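Local atomic coordinates of scyllo-inosose 3-dehydrogenase (Thermotoga maritima, PDB entry 3IP1), a protein that catalyses the NAD(+)-dependent oxidation of scyllo-inosose to 3-dehydro-scyllo-inosose, probably as a step in myo-inositol degradation. Residues P16-G21 and S34-Y39; M74-E79 and R382-K387. One frame throughout, in Å; residues are numbered along the deposited sequence.

Overall arrangement
Interaction 1 lies near the periphery, about 25 Å from the centre of the chain, and is partly buried: Phe18 meets a buried valine there, while an ion pair sits on the outer side. It ties together the two ends of the excursion between strands 3-12 and 37-38, a short-range contact. Interaction 2 is a surface contact that joins residues more than 300 positions apart, the chain leaving helix 69-75 and the turn after helix 376-382. It has neither ion pair nor ring, but mainly two glutamines with stacked amides, and a water alongside. The two contacts share no element; their centres are 19 Å apart, and they do not touch.

Interaction 1. Residues P16-G21 and S34-Y39; sequences PEFKLG and SKVWRY
Phe18 presents one ring face to Val36. The methyl CG2 of Val36 stands 3.5 Å from the centroid of the Phe18 ring, 17° off the normal and shifted toward the CE1 rim, where Phe18 CE1 and Val36 CG2 are 3.4 Å apart: a CH-pi contact. With CG of Phe18 opposite its own backbone N (chi1 173°), the ring reaches across to the other segment. Lys35 CB comes in obliquely at 4.0 Å from Phe18 CD1, and the Phe18 side chain also touches Thr30 and Asp24. Residues 16-21 lie in the long connection between strands 3-12 and 37-38, an antiparallel pair, and residues 34-39 run from its end into strand 37-38. Lys35 and Val36 bond through their backbones to Arg15 and Asp13, and Val36 also packs on Trp12. Cut back to an alanine here, the Phe18 side chain would probably strip Val36 CG2 of its aromatic cover and leave a gap beside Lys35 CB. Next to the ring, Glu17 and Lys35 form a salt bridge, their side chains crossing at about a right angle. Both chains bend at chi2, and Lys35 NZ reaches Glu17 OE2 at 3.2 Å, on the anti lone pair of the carboxylate. Lys19 curls back over its own segment instead; its NZ donates to Glu17 O at 3.1 Å, 33° out of the carbonyl plane.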
ATOM      1  N   PRO A  16       1.743  40.805 -21.732  1.00 34.13           N
ATOM      2  CA  PRO A  16       3.155  41.128 -22.035  1.00 34.25           C
ATOM      3  C   PRO A  16       4.138  40.091 -21.503  1.00 34.28           C
ATOM      4  O   PRO A  16       5.103  39.761 -22.185  1.00 34.64           O
ATOM      5  CB  PRO A  16       3.376  42.467 -21.325  1.00 33.87           C
ATOM      6  CG  PRO A  16       2.024  43.051 -21.187  1.00 34.83           C
ATOM      7  CD  PRO A  16       1.078  41.901 -21.003  1.00 33.80           C
ATOM      8  N   GLU A  17       3.889  39.570 -20.305  1.00 34.97           N
ATOM      9  CA  GLU A  17       4.759  38.527 -19.717  1.00 35.46           C
ATOM     10  C   GLU A  17       4.798  37.203 -20.495  1.00 35.80           C
ATOM     11  O   GLU A  17       5.753  36.425 -20.351  1.00 36.50           O
ATOM     12  CB  GLU A  17       4.386  38.253 -18.242  1.00 35.60           C
ATOM     13  CG  GLU A  17       2.944  37.742 -18.017  1.00 37.03           C
ATOM     14  CD  GLU A  17       1.955  38.847 -17.632  1.00 40.59           C
ATOM     15  OE1 GLU A  17       2.186  40.039 -17.981  1.00 40.11           O
ATOM     16  OE2 GLU A  17       0.939  38.516 -16.972  1.00 41.20           O
ATOM     17  N   PHE A  18       3.783  36.931 -21.314  1.00 35.34           N
ATOM     18  CA  PHE A  18       3.657  35.605 -21.910  1.00 35.16           C
ATOM     19  C   PHE A  18       4.767  35.323 -22.904  1.00 35.60           C
ATOM     20  O   PHE A  18       5.069  36.146 -23.759  1.00 34.91           O
ATOM     21  CB  PHE A  18       2.295  35.430 -22.592  1.00 35.02           C
ATOM     22  CG  PHE A  18       2.156  34.138 -23.366  1.00 34.71           C
ATOM     23  CD1 PHE A  18       1.773  32.956 -22.720  1.00 32.69           C
ATOM     24  CD2 PHE A  18       2.396  34.105 -24.740  1.00 34.77           C
ATOM     25  CE1 PHE A  18       1.632  31.774 -23.418  1.00 30.48           C
ATOM     26  CE2 PHE A  18       2.256  32.909 -25.458  1.00 35.16           C
ATOM     27  CZ  PHE A  18       1.878  31.738 -24.783  1.00 33.25           C
ATOM     28  N   LYS A  19       5.363  34.144 -22.785  1.00 36.25           N
ATOM     29  CA  LYS A  19       6.180  33.592 -23.864  1.00 37.35           C
ATOM     30  C   LYS A  19       5.557  32.269 -24.315  1.00 37.37           C
ATOM     31  O   LYS A  19       5.087  31.486 -23.475  1.00 37.14           O
ATOM     32  CB  LYS A  19       7.629  33.370 -23.414  1.00 37.87           C
ATOM     33  CG  LYS A  19       8.437  34.654 -23.194  1.00 41.01           C
ATOM     34  CD  LYS A  19       8.383  35.099 -21.740  1.00 44.40           C
ATOM     35  CE  LYS A  19       9.300  36.296 -21.477  1.00 45.05           C
ATOM     36  NZ  LYS A  19       8.823  37.057 -20.282  1.00 46.13           N
ATOM     37  N   LEU A  20       5.544  32.045 -25.629  1.00 37.44           N
ATOM     38  CA  LEU A  20       4.995  30.824 -26.236  1.00 38.51           C
ATOM     39  C   LEU A  20       5.609  29.595 -25.585  1.00 38.76           C
ATOM     40  O   LEU A  20       6.826  29.407 -25.631  1.00 38.46           O
ATOM     41  CB  LEU A  20       5.252  30.800 -27.752  1.00 38.12           C
ATOM     42  CG  LEU A  20       4.500  29.813 -28.655  1.00 39.46           C
ATOM     43  CD1 LEU A  20       3.005  30.168 -28.767  1.00 38.36           C
ATOM     44  CD2 LEU A  20       5.131  29.740 -30.054  1.00 38.26           C
ATOM     45  N   GLY A  21       4.757  28.769 -24.979  1.00 39.23           N
ATOM     46  CA  GLY A  21       5.190  27.530 -24.328  1.00 39.32           C
ATOM     47  C   GLY A  21       5.768  26.521 -25.309  1.00 39.50           C
ATOM     48  O   GLY A  21       5.522  26.614 -26.512  1.00 39.09           O
ATOM     49  N   SER A  34      -5.364  31.929 -19.550  1.00 29.14           N
ATOM     50  CA  SER A  34      -5.661  33.256 -19.061  1.00 29.80           C
ATOM     51  C   SER A  34      -4.565  34.272 -19.399  1.00 30.08           C
ATOM     52  O   SER A  34      -4.766  35.470 -19.252  1.00 31.00           O
ATOM     53  CB  SER A  34      -5.916  33.212 -17.561  1.00 29.38           C
ATOM     54  OG  SER A  34      -4.766  32.731 -16.905  1.00 30.17           O
ATOM     55  N   LYS A  35      -3.416  33.793 -19.850  1.00 30.30           N
ATOM     56  CA  LYS A  35      -2.323  34.664 -20.274  1.00 30.51           C
ATOM     57  C   LYS A  35      -2.408  35.003 -21.762  1.00 30.27           C
ATOM     58  O   LYS A  35      -1.600  35.789 -22.255  1.00 29.37           O
ATOM     59  CB  LYS A  35      -0.963  33.994 -20.013  1.00 30.59           C
ATOM     60  CG  LYS A  35      -0.705  33.640 -18.553  1.00 31.88           C
ATOM     61  CD  LYS A  35      -0.664  34.895 -17.686  1.00 35.34           C
ATOM     62  CE  LYS A  35       0.094  34.639 -16.395  1.00 36.63           C
ATOM     63  NZ  LYS A  35       0.033  35.836 -15.521  1.00 39.52           N
ATOM     64  N   VAL A  36      -3.365  34.396 -22.470  1.00 29.47           N
ATOM     65  CA  VAL A  36      -3.369  34.438 -23.930  1.00 29.41           C
ATOM     66  C   VAL A  36      -4.704  34.851 -24.553  1.00 29.66           C
ATOM     67  O   VAL A  36      -4.766  35.788 -25.350  1.00 30.14           O
ATOM     68  CB  VAL A  36      -2.945  33.072 -24.491  1.00 29.61           C
ATOM     69  CG1 VAL A  36      -3.151  33.011 -26.017  1.00 30.18           C
ATOM     70  CG2 VAL A  36      -1.486  32.796 -24.144  1.00 28.55           C
ATOM     71  N   TRP A  37      -5.767  34.140 -24.191  1.00 28.94           N
ATOM     72  CA  TRP A  37      -7.066  34.330 -24.808  1.00 28.21           C
ATOM     73  C   TRP A  37      -7.835  35.500 -24.211  1.00 27.97           C
ATOM     74  O   TRP A  37      -7.965  35.637 -22.988  1.00 27.47           O
ATOM     75  CB  TRP A  37      -7.897  33.038 -24.744  1.00 27.75           C
ATOM     76  CG  TRP A  37      -7.253  31.848 -25.399  1.00 27.05           C
ATOM     77  CD1 TRP A  37      -6.742  30.755 -24.763  1.00 26.59           C
ATOM     78  CD2 TRP A  37      -7.039  31.625 -26.812  1.00 27.21           C
ATOM     79  NE1 TRP A  37      -6.241  29.865 -25.678  1.00 26.55           N
ATOM     80  CE2 TRP A  37      -6.406  30.370 -26.940  1.00 26.41           C
ATOM     81  CE3 TRP A  37      -7.324  32.362 -27.976  1.00 27.87           C
ATOM     82  CZ2 TRP A  37      -6.049  29.824 -28.191  1.00 26.45           C
ATOM     83  CZ3 TRP A  37      -6.980  31.819 -29.218  1.00 27.53           C
ATOM     84  CH2 TRP A  37      -6.353  30.556 -29.312  1.00 26.53           C
ATOM     85  N   ARG A  38      -8.363  36.331 -25.098  1.00 27.95           N
ATOM     86  CA  ARG A  38      -9.031  37.575 -24.713  1.00 28.37           C
ATOM     87  C   ARG A  38     -10.386  37.719 -25.430  1.00 27.72           C
ATOM     88  O   ARG A  38     -10.536  37.264 -26.567  1.00 28.22           O
ATOM     89  CB  ARG A  38      -8.112  38.724 -25.101  1.00 28.04           C
ATOM     90  CG  ARG A  38      -8.279  39.970 -24.292  1.00 30.38           C
ATOM     91  CD  ARG A  38      -7.149  40.916 -24.624  1.00 30.87           C
ATOM     92  NE  ARG A  38      -7.176  42.087 -23.777  1.00 30.68           N
ATOM     93  CZ  ARG A  38      -6.440  43.171 -23.994  1.00 31.34           C
ATOM     94  NH1 ARG A  38      -5.633  43.230 -25.050  1.00 29.45           N
ATOM     95  NH2 ARG A  38      -6.526  44.192 -23.160  1.00 30.35           N
ATOM     96  N   TYR A  39     -11.344  38.365 -24.769  1.00 27.93           N
ATOM     97  CA  TYR A  39     -12.689  38.653 -25.311  1.00 28.29           C
ATOM     98  C   TYR A  39     -13.426  37.401 -25.787  1.00 29.00           C
ATOM     99  O   TYR A  39     -13.857  37.333 -26.924  1.00 28.19           O
ATOM    100  CB  TYR A  39     -12.639  39.703 -26.440  1.00 28.39           C
ATOM    101  CG  TYR A  39     -11.714  40.882 -26.139  1.00 28.62           C
ATOM    102  CD1 TYR A  39     -12.000  41.779 -25.107  1.00 29.17           C
ATOM    103  CD2 TYR A  39     -10.550  41.082 -26.881  1.00 28.56           C
ATOM    104  CE1 TYR A  39     -11.143  42.854 -24.821  1.00 29.26           C
ATOM    105  CE2 TYR A  39      -9.703  42.158 -26.616  1.00 29.97           C
ATOM    106  CZ  TYR A  39     -10.007  43.028 -25.578  1.00 28.18           C
ATOM    107  OH  TYR A  39      -9.168  44.068 -25.323  1.00 28.70           O
TER

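Interaction 2. Residues M74-E79 and R382-K387; sequences MAQTDE and RLQTDK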
HETATM    1  N   MSE A  74     -13.853  29.831 -18.705  1.00 27.74           N
HETATM    2  CA  MSE A  74     -13.376  30.067 -20.065  1.00 27.71           C
HETATM    3  C   MSE A  74     -14.072  31.243 -20.755  1.00 28.50           C
HETATM    4  O   MSE A  74     -13.456  31.913 -21.580  1.00 28.15           O
HETATM    5  CB  MSE A  74     -13.439  28.793 -20.917  1.00 27.64           C
HETATM    6  CG  MSE A  74     -12.226  27.862 -20.753  1.00 25.75           C
HETATM    7 SE   MSE A  74     -12.358  26.294 -21.925  1.00 30.08          SE
HETATM    8  CE  MSE A  74     -13.742  25.329 -20.939  1.00 26.27           C
ATOM      9  N   ALA A  75     -15.343  31.505 -20.405  1.00 28.43           N
ATOM     10  CA  ALA A  75     -16.122  32.559 -21.051  1.00 28.60           C
ATOM     11  C   ALA A  75     -16.235  33.826 -20.194  1.00 29.44           C
ATOM     12  O   ALA A  75     -16.906  34.781 -20.588  1.00 29.66           O
ATOM     13  CB  ALA A  75     -17.493  32.048 -21.382  1.00 27.64           C
ATOM     14  N   GLN A  76     -15.631  33.806 -19.006  1.00 29.74           N
ATOM     15  CA  GLN A  76     -15.641  34.943 -18.102  1.00 29.99           C
ATOM     16  C   GLN A  76     -14.278  35.601 -18.204  1.00 30.32           C
ATOM     17  O   GLN A  76     -13.276  34.915 -18.381  1.00 29.89           O
ATOM     18  CB  GLN A  76     -15.867  34.476 -16.675  1.00 29.56           C
ATOM     19  CG  GLN A  76     -15.967  35.595 -15.645  1.00 30.41           C
ATOM     20  CD  GLN A  76     -16.546  35.099 -14.325  1.00 32.54           C
ATOM     21  OE1 GLN A  76     -16.750  33.904 -14.142  1.00 34.71           O
ATOM     22  NE2 GLN A  76     -16.841  36.016 -13.421  1.00 32.59           N
ATOM     23  N   THR A  77     -14.230  36.922 -18.053  1.00 31.18           N
ATOM     24  CA  THR A  77     -12.952  37.641 -18.169  1.00 32.31           C
ATOM     25  C   THR A  77     -12.602  38.485 -16.953  1.00 32.44           C
ATOM     26  O   THR A  77     -13.475  38.864 -16.184  1.00 32.30           O
ATOM     27  CB  THR A  77     -12.940  38.593 -19.371  1.00 32.44           C
ATOM     28  OG1 THR A  77     -13.776  39.711 -19.072  1.00 33.70           O
ATOM     29  CG2 THR A  77     -13.441  37.896 -20.638  1.00 33.01           C
ATOM     30  N   ASP A  78     -11.317  38.795 -16.803  1.00 32.93           N
ATOM     31  CA  ASP A  78     -10.902  39.824 -15.855  1.00 33.28           C
ATOM     32  C   ASP A  78     -11.170  41.203 -16.453  1.00 33.89           C
ATOM     33  O   ASP A  78     -11.727  41.313 -17.559  1.00 34.42           O
ATOM     34  CB  ASP A  78      -9.436  39.660 -15.467  1.00 33.08           C
ATOM     35  CG  ASP A  78      -8.496  39.769 -16.657  1.00 33.83           C
ATOM     36  OD1 ASP A  78      -8.902  40.342 -17.705  1.00 31.49           O
ATOM     37  OD2 ASP A  78      -7.350  39.279 -16.541  1.00 33.11           O
ATOM     38  N   GLU A  79     -10.772  42.248 -15.739  1.00 34.31           N
ATOM     39  CA  GLU A  79     -10.994  43.628 -16.186  1.00 34.93           C
ATOM     40  C   GLU A  79     -10.390  43.972 -17.553  1.00 34.52           C
ATOM     41  O   GLU A  79     -10.871  44.875 -18.229  1.00 34.77           O
ATOM     42  CB  GLU A  79     -10.482  44.608 -15.132  1.00 35.73           C
ATOM     43  CG  GLU A  79     -11.265  44.545 -13.830  1.00 38.88           C
ATOM     44  CD  GLU A  79     -11.108  45.799 -12.973  1.00 45.38           C
ATOM     45  OE1 GLU A  79     -10.077  46.530 -13.094  1.00 47.79           O
ATOM     46  OE2 GLU A  79     -12.036  46.047 -12.163  1.00 46.95           O
ATOM     47  N   ARG A 382     -24.888  33.518 -17.038  1.00 32.61           N
ATOM     48  CA  ARG A 382     -25.645  33.676 -15.800  1.00 33.59           C
ATOM     49  C   ARG A 382     -24.889  33.093 -14.606  1.00 33.46           C
ATOM     50  O   ARG A 382     -24.900  33.665 -13.514  1.00 32.96           O
ATOM     51  CB  ARG A 382     -26.983  32.990 -15.979  1.00 34.14           C
ATOM     52  CG  ARG A 382     -28.085  33.436 -15.061  1.00 38.97           C
ATOM     53  CD  ARG A 382     -29.357  33.339 -15.869  1.00 45.79           C
ATOM     54  NE  ARG A 382     -30.477  32.781 -15.114  1.00 50.59           N
ATOM     55  CZ  ARG A 382     -31.645  32.441 -15.660  1.00 51.89           C
ATOM     56  NH1 ARG A 382     -32.616  31.947 -14.895  1.00 51.38           N
ATOM     57  NH2 ARG A 382     -31.847  32.600 -16.972  1.00 52.21           N
ATOM     58  N   LEU A 383     -24.194  31.977 -14.831  1.00 33.58           N
ATOM     59  CA  LEU A 383     -23.454  31.293 -13.761  1.00 33.81           C
ATOM     60  C   LEU A 383     -22.288  32.106 -13.210  1.00 34.13           C
ATOM     61  O   LEU A 383     -21.753  31.774 -12.163  1.00 34.17           O
ATOM     62  CB  LEU A 383     -22.962  29.912 -14.222  1.00 33.44           C
ATOM     63  CG  LEU A 383     -23.982  28.772 -14.209  1.00 33.06           C
ATOM     64  CD1 LEU A 383     -23.435  27.563 -14.961  1.00 32.48           C
ATOM     65  CD2 LEU A 383     -24.372  28.389 -12.783  1.00 31.35           C
ATOM     66  N   GLN A 384     -21.884  33.163 -13.913  1.00 34.80           N
ATOM     67  CA  GLN A 384     -20.885  34.083 -13.364  1.00 35.24           C
ATOM     68  C   GLN A 384     -21.376  34.699 -12.050  1.00 35.69           C
ATOM     69  O   GLN A 384     -20.581  34.988 -11.174  1.00 35.64           O
ATOM     70  CB  GLN A 384     -20.505  35.185 -14.367  1.00 34.88           C
ATOM     71  CG  GLN A 384     -19.869  34.684 -15.668  1.00 34.81           C
ATOM     72  CD  GLN A 384     -19.583  35.799 -16.681  1.00 35.76           C
ATOM     73  OE1 GLN A 384     -19.736  36.979 -16.389  1.00 36.15           O
ATOM     74  NE2 GLN A 384     -19.166  35.417 -17.874  1.00 34.53           N
ATOM     75  N   THR A 385     -22.683  34.875 -11.898  1.00 36.24           N
ATOM     76  CA  THR A 385     -23.200  35.635 -10.748  1.00 36.77           C
ATOM     77  C   THR A 385     -24.261  34.908  -9.933  1.00 37.28           C
ATOM     78  O   THR A 385     -24.436  35.202  -8.752  1.00 37.96           O
ATOM     79  CB  THR A 385     -23.764  37.025 -11.179  1.00 36.55           C
ATOM     80  OG1 THR A 385     -24.661  36.862 -12.290  1.00 36.34           O
ATOM     81  CG2 THR A 385     -22.623  37.990 -11.571  1.00 36.31           C
ATOM     82  N   ASP A 386     -24.974  33.981 -10.560  1.00 37.95           N
ATOM     83  CA  ASP A 386     -26.064  33.268  -9.895  1.00 38.83           C
ATOM     84  C   ASP A 386     -25.562  32.027  -9.147  1.00 39.36           C
ATOM     85  O   ASP A 386     -25.407  30.951  -9.732  1.00 39.98           O
ATOM     86  CB  ASP A 386     -27.177  32.920 -10.897  1.00 38.16           C
ATOM     87  CG  ASP A 386     -28.408  32.320 -10.224  1.00 38.59           C
ATOM     88  OD1 ASP A 386     -28.384  32.087  -8.997  1.00 37.70           O
ATOM     89  OD2 ASP A 386     -29.407  32.071 -10.926  1.00 37.85           O
ATOM     90  N   LYS A 387     -25.320  32.202  -7.852  1.00 39.94           N
ATOM     91  CA  LYS A 387     -24.808  31.148  -6.978  1.00 40.78           C
ATOM     92  C   LYS A 387     -25.858  30.144  -6.525  1.00 40.31           C
ATOM     93  O   LYS A 387     -25.513  29.165  -5.873  1.00 40.98           O
ATOM     94  CB  LYS A 387     -24.187  31.748  -5.721  1.00 41.10           C
ATOM     95  CG  LYS A 387     -23.015  32.677  -5.938  1.00 43.77           C
ATOM     96  CD  LYS A 387     -23.013  33.684  -4.791  1.00 47.85           C
ATOM     97  CE  LYS A 387     -24.189  34.662  -4.933  1.00 49.62           C
ATOM     98  NZ  LYS A 387     -24.812  35.010  -3.620  1.00 51.48           N
TER
HETATM   99  O   HOH W   1     -16.891  38.296 -17.764  1.00 41.54           O
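Gln384 and Gln76 lie against each other as two extended chains running in opposite directions, their amide planes only 9° apart and stacked. Gln384 is the one to follow. Its CB sits over the far end of the partner, 3.9 Å from Gln76 NE2. The next atom is placed opposite the carbonyl carbon of Gln384 (chi1 -62°), which sends the chain out toward the other segment; this CG rests on the Gln76 amide, with Gln384 CG and Gln76 OE1 3.6 Å apart. Further out, Gln384 CD passes over the aliphatic part of the partner, 3.8 Å from Gln76 CG. At the tip the two branches part. Gln384 NE2 reaches the Gln76 backbone, 3.6 Å from Gln76 CA, and Ala75 O is also 3.6 Å from Gln384 NE2. Gln384 OE1 takes a weak hydrogen bond from a water at 3.4 Å, and that water in turn accepts from Thr77 N at 3.0 Å; a second weak bond comes from Lys381. So the grip is mostly van der Waals contact between amides and methylenes, with a loose water bridge at one side. The turn that carries Gln384 is itself pinned, since Arg382 O accepts from both Thr385 N and Asp386 N, and Val72 backs the Gln384 side chain. Gln76 follows closely on His73, which by similarity belongs to the charge relay along with Ser70. Such a meeting of an early helix with the returning C-terminal chain, just ahead of strand 392-395, is in keeping with the catalytic domain of zinc-containing alcohol dehydrogenases, which is assembled from both ends of the sequence around the inserted Rossmann domain.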